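Local coordinates for protein alpha-fucosidase (Bifidobacterium bifidum, PDB 2EAD) that probably releases terminal alpha-1,2-linked L-fucose from glycans by hydrolysis, this chain being the catalytic part of a longer family 95 glycoside hydrolase, at residues 386-391 / 438-443; 54-59 / 187-192. The protein carries 1 engineered substitution. All blocks are in the same frame, centred on the assembly; numbering follows the deposited sequence.

Contact 1 (386-391 / 438-443). With CA (calcium ion), chain D.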
# COMPACT_ATOMS: atom_id res chain seq x y z
N SER A 386 -0.19 9.88 -3.50
CA SER A 386 -1.43 9.41 -2.84
C SER A 386 -1.43 9.35 -1.32
O SER A 386 -2.51 9.30 -0.70
CB SER A 386 -1.86 8.05 -3.38
OG SER A 386 -0.91 7.04 -2.98
N SER A 387 -0.25 9.36 -0.70
CA SER A 387 -0.15 9.15 0.73
C SER A 387 0.89 10.07 1.35
O SER A 387 2.05 9.72 1.50
CB SER A 387 0.16 7.66 0.99
OG SER A 387 0.26 7.39 2.35
N ARG A 388 0.47 11.29 1.70
CA ARG A 388 1.40 12.20 2.35
C ARG A 388 1.25 12.17 3.86
O ARG A 388 0.20 11.74 4.40
CB ARG A 388 1.29 13.62 1.77
CG ARG A 388 1.89 13.71 0.36
CD ARG A 388 3.37 13.38 0.32
NE ARG A 388 4.18 14.26 1.16
CZ ARG A 388 4.73 15.41 0.77
NH1 ARG A 388 4.60 15.84 -0.48
NH2 ARG A 388 5.45 16.12 1.64
N GLU A 389 2.29 12.61 4.56
CA GLU A 389 2.26 12.60 6.02
C GLU A 389 1.06 13.38 6.60
O GLU A 389 0.68 13.14 7.74
CB GLU A 389 3.59 13.12 6.61
CG GLU A 389 3.98 14.54 6.21
CD GLU A 389 4.63 14.67 4.83
OE1 GLU A 389 4.65 13.70 4.04
OE2 GLU A 389 5.10 15.78 4.49
N ASN A 390 0.50 14.31 5.82
CA ASN A 390 -0.73 15.03 6.22
C ASN A 390 -2.01 14.64 5.46
O ASN A 390 -3.03 15.35 5.53
CB ASN A 390 -0.55 16.57 6.20
CG ASN A 390 -0.43 17.15 4.78
OD1 ASN A 390 -0.24 16.44 3.81
ND2 ASN A 390 -0.53 18.47 4.68
N SER A 391 -1.96 13.52 4.73
CA SER A 391 -3.17 13.00 4.07
C SER A 391 -4.17 12.61 5.16
O SER A 391 -3.78 12.15 6.22
CB SER A 391 -2.86 11.76 3.21
OG SER A 391 -2.13 12.11 2.06
N GLY A 438 9.37 6.83 4.91
CA GLY A 438 8.81 6.46 6.21
C GLY A 438 7.66 7.33 6.71
O GLY A 438 6.65 6.81 7.18
N GLU A 439 7.80 8.66 6.61
CA GLU A 439 6.74 9.57 7.06
C GLU A 439 5.44 9.43 6.23
O GLU A 439 4.35 9.83 6.68
CB GLU A 439 7.23 11.02 7.08
CG GLU A 439 7.31 11.71 5.72
CD GLU A 439 8.63 11.51 5.00
OE1 GLU A 439 9.30 10.46 5.17
OE2 GLU A 439 8.97 12.42 4.23
N LEU A 440 5.55 8.86 5.03
CA LEU A 440 4.36 8.63 4.20
C LEU A 440 3.46 7.51 4.73
O LEU A 440 2.34 7.34 4.24
CB LEU A 440 4.76 8.38 2.74
CG LEU A 440 5.02 9.61 1.84
CD1 LEU A 440 5.67 10.83 2.49
CD2 LEU A 440 5.68 9.35 0.49
N ALA A 441 3.98 6.75 5.69
CA ALA A 441 3.20 5.74 6.41
C ALA A 441 2.26 6.35 7.46
O ALA A 441 1.38 5.68 7.94
CB ALA A 441 4.12 4.67 7.05
N GLU A 442 2.44 7.63 7.80
CA GLU A 442 1.62 8.27 8.82
C GLU A 442 0.09 8.12 8.62
O GLU A 442 -0.61 7.79 9.58
CB GLU A 442 2.03 9.74 9.01
CG GLU A 442 1.10 10.53 9.97
CD GLU A 442 1.07 9.98 11.39
OE1 GLU A 442 2.00 9.22 11.79
OE2 GLU A 442 0.11 10.32 12.12
N PRO A 443 -0.44 8.41 7.42
CA PRO A 443 -1.88 8.20 7.27
C PRO A 443 -2.35 6.75 7.46
O PRO A 443 -3.51 6.54 7.86
CB PRO A 443 -2.17 8.67 5.83
CG PRO A 443 -0.90 8.73 5.13
CD PRO A 443 0.14 9.03 6.20
CA CA D . -4.73 9.82 0.57
O HOH W 1 8.10 14.94 3.56

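Contact 2 (54-59 / 187-192). With CA (calcium ion), chain D.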
# COMPACT_ATOMS: atom_id res chain seq x y z
N PHE A 54 -0.90 12.55 -10.91
CA PHE A 54 -0.11 13.35 -9.97
C PHE A 54 -1.02 13.72 -8.78
O PHE A 54 -2.25 13.58 -8.89
CB PHE A 54 0.47 14.61 -10.66
CG PHE A 54 -0.59 15.62 -11.06
CD1 PHE A 54 -0.88 16.72 -10.24
CD2 PHE A 54 -1.30 15.47 -12.23
CE1 PHE A 54 -1.86 17.64 -10.61
CE2 PHE A 54 -2.29 16.41 -12.61
CZ PHE A 54 -2.58 17.47 -11.79
N GLY A 55 -0.46 14.14 -7.65
CA GLY A 55 -1.27 14.44 -6.48
C GLY A 55 -0.45 15.01 -5.35
O GLY A 55 0.75 15.03 -5.43
N ASN A 56 -1.12 15.49 -4.30
CA ASN A 56 -0.44 16.00 -3.10
C ASN A 56 -0.82 15.20 -1.86
O ASN A 56 -0.69 15.69 -0.74
CB ASN A 56 -0.73 17.52 -2.89
CG ASN A 56 -2.21 17.80 -2.61
OD1 ASN A 56 -3.02 16.89 -2.52
ND2 ASN A 56 -2.57 19.08 -2.47
N GLY A 57 -1.29 13.98 -2.05
CA GLY A 57 -1.77 13.14 -0.94
C GLY A 57 -3.26 13.32 -0.69
O GLY A 57 -3.89 12.46 -0.08
N LYS A 58 -3.82 14.44 -1.18
CA LYS A 58 -5.21 14.87 -0.87
C LYS A 58 -6.00 15.04 -2.17
O LYS A 58 -7.02 14.38 -2.38
CB LYS A 58 -5.22 16.18 -0.04
CG LYS A 58 -4.49 16.11 1.33
CD LYS A 58 -4.39 17.53 2.00
CE LYS A 58 -5.74 17.90 2.70
NZ LYS A 58 -6.39 19.24 2.39
N ILE A 59 -5.54 15.93 -3.06
CA ILE A 59 -6.13 15.98 -4.40
C ILE A 59 -5.25 15.34 -5.44
O ILE A 59 -4.05 15.32 -5.30
CB ILE A 59 -6.54 17.43 -4.86
CG1 ILE A 59 -5.33 18.40 -4.85
CG2 ILE A 59 -7.77 17.90 -4.06
CD1 ILE A 59 -5.70 19.88 -5.06
N PRO A 187 2.88 21.56 0.11
CA PRO A 187 3.03 22.70 1.04
C PRO A 187 1.96 23.80 0.94
O PRO A 187 1.60 24.39 1.96
CB PRO A 187 4.42 23.26 0.70
CG PRO A 187 5.15 22.11 0.10
CD PRO A 187 4.09 21.37 -0.70
N ASP A 188 1.47 24.07 -0.26
CA ASP A 188 0.45 25.09 -0.47
C ASP A 188 -0.94 24.50 -0.73
O ASP A 188 -1.89 25.23 -1.03
CB ASP A 188 0.90 26.08 -1.57
CG ASP A 188 2.03 27.00 -1.10
OD1 ASP A 188 1.81 27.74 -0.12
OD2 ASP A 188 3.16 26.94 -1.66
N ASN A 189 -1.04 23.18 -0.61
CA ASN A 189 -2.33 22.46 -0.65
C ASN A 189 -3.20 22.77 -1.89
O ASN A 189 -4.42 22.96 -1.79
CB ASN A 189 -3.11 22.69 0.66
CG ASN A 189 -4.22 21.68 0.86
OD1 ASN A 189 -4.22 20.62 0.23
ND2 ASN A 189 -5.20 22.02 1.70
N VAL A 190 -2.56 22.78 -3.06
CA VAL A 190 -3.21 23.37 -4.24
C VAL A 190 -2.70 22.75 -5.52
O VAL A 190 -1.50 22.49 -5.64
CB VAL A 190 -3.01 24.94 -4.26
CG1 VAL A 190 -1.48 25.34 -4.40
CG2 VAL A 190 -3.91 25.64 -5.30
N MET A 191 -3.61 22.56 -6.46
CA MET A 191 -3.30 22.06 -7.79
C MET A 191 -3.06 23.24 -8.72
O MET A 191 -3.83 24.22 -8.72
CB MET A 191 -4.45 21.22 -8.34
CG MET A 191 -4.23 20.63 -9.71
SD MET A 191 -5.55 19.53 -10.29
CE MET A 191 -5.26 18.04 -9.30
N VAL A 192 -2.00 23.14 -9.51
CA VAL A 192 -1.62 24.21 -10.44
C VAL A 192 -1.67 23.71 -11.88
O VAL A 192 -1.15 22.63 -12.20
CB VAL A 192 -0.22 24.77 -10.13
CG1 VAL A 192 0.20 25.84 -11.16
CG2 VAL A 192 -0.17 25.31 -8.71
CA CA D . -4.73 9.82 0.57

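Contact 1 (386-391 / 438-443)
Glu-439 and Glu-389 lie side by side and point the same way, their carboxylate planes 54° apart, with CG of Glu-439 3.7 Å from OE1 of Glu-389. The closeness of two acids is probably eased because each has its own arginine: Arg-333 pairs with Glu-439, while Arg-388 grips Glu-389 side-on, its NE meeting OE1 at 3.0 Å and its NH2 meeting OE2. NH1 of Arg-388 turns to Asp-326. Leu-440 O accepts from OG of Ser-387 at 2.8 Å in the carbonyl plane; with OG anti to its own backbone N (chi1 -179°), Ser-387 sends the hydroxyl across to this oxygen, and Tyr-429 bonds the same OG. The leucine side chain rests on the loop backbone, CG 3.0 Å from Ser-387 O, while CD1 reaches obliquely to OE1 of Glu-389 at 3.4 Å. This ties the loop after helix 365-386 to helix 442-463, within the (alpha/alpha)6 barrel expected of a family 95 catalytic domain; the loop folds as a type I turn from Arg-388 to Ser-391, just beyond the calcium ligand Ser-386 O. Glu-442 lays its CG against Glu-389 O at 3.5 Å, then leads its charge away to Arg-530. Pro-443, whose ring nitrogen has no hydrogen to offer, as is tolerated in the first turn of a helix, sets CD 3.3 Å from Arg-388 O, with CG beside Ser-387 OG.

Contact 2 (54-59 / 187-192)
The side chains of Met-191 and Phe-54 cross at about a right angle, CG of the methionine lying at the ring edge in its plane and CE reaching CE1 of Phe-54 at 3.7 Å. The sulfur lies 71° off the ring normal, an oblique Met-aromatic contact; bending at chi3 (-74°) turns the methyl back to the ring. Ile-59 meets the root of the same methionine obliquely, CD1 to Met-191 CB 3.8 Å, so flexible and branched apolar chains fill the space between two antiparallel sheets of the N-terminal domain, those holding strands 52-55 and 190-197. Where strand 52-55 ends, Asn-56 OD1 accepts from Lys-58 N (2.9 Å), an Asx turn, and from Ile-59 N (2.8 Å), which extends it to an Asx motif, while ND2 bonds Ser-185 O. An alanine here is likely to leave both backbone N-H groups without their acceptor and the turn free to shift, unsettling Gly-57, whose carbonyl binds calcium. Asn-189, in the left-handed backbone region that asparagine tolerates well, forms a G1 beta bulge with Val-190 opposite Ser-185. The Lys-58 and Asn-189 side chains cross at about a right angle, NZ giving OD1 a weak hydrogen bond of 3.4 Å.

How the contacts relate
Contact 2 comes first along the chain and closes before contact 1 opens; their centres are about 13 Å apart. Contact 2 belongs to the beta-sheet N-terminal domain, contact 1 to the helical family 95 catalytic domain, and the two meet where the domains face each other. Helix 316-331 touches side chains of both. Ser-391 OG and Gly-57 O are 2.8 Å apart, probably hydrogen-bonded, and CG of Arg-388 packs on the carbonyl O of Asn-56 and on Gly-57. One calcium ion sits at this seam: Gly-57 and Glu-77 supply ligands from the first domain, Ser-386 and Leu-393 from the second. The metal thus joins both and is likely to fix their mutual orientation.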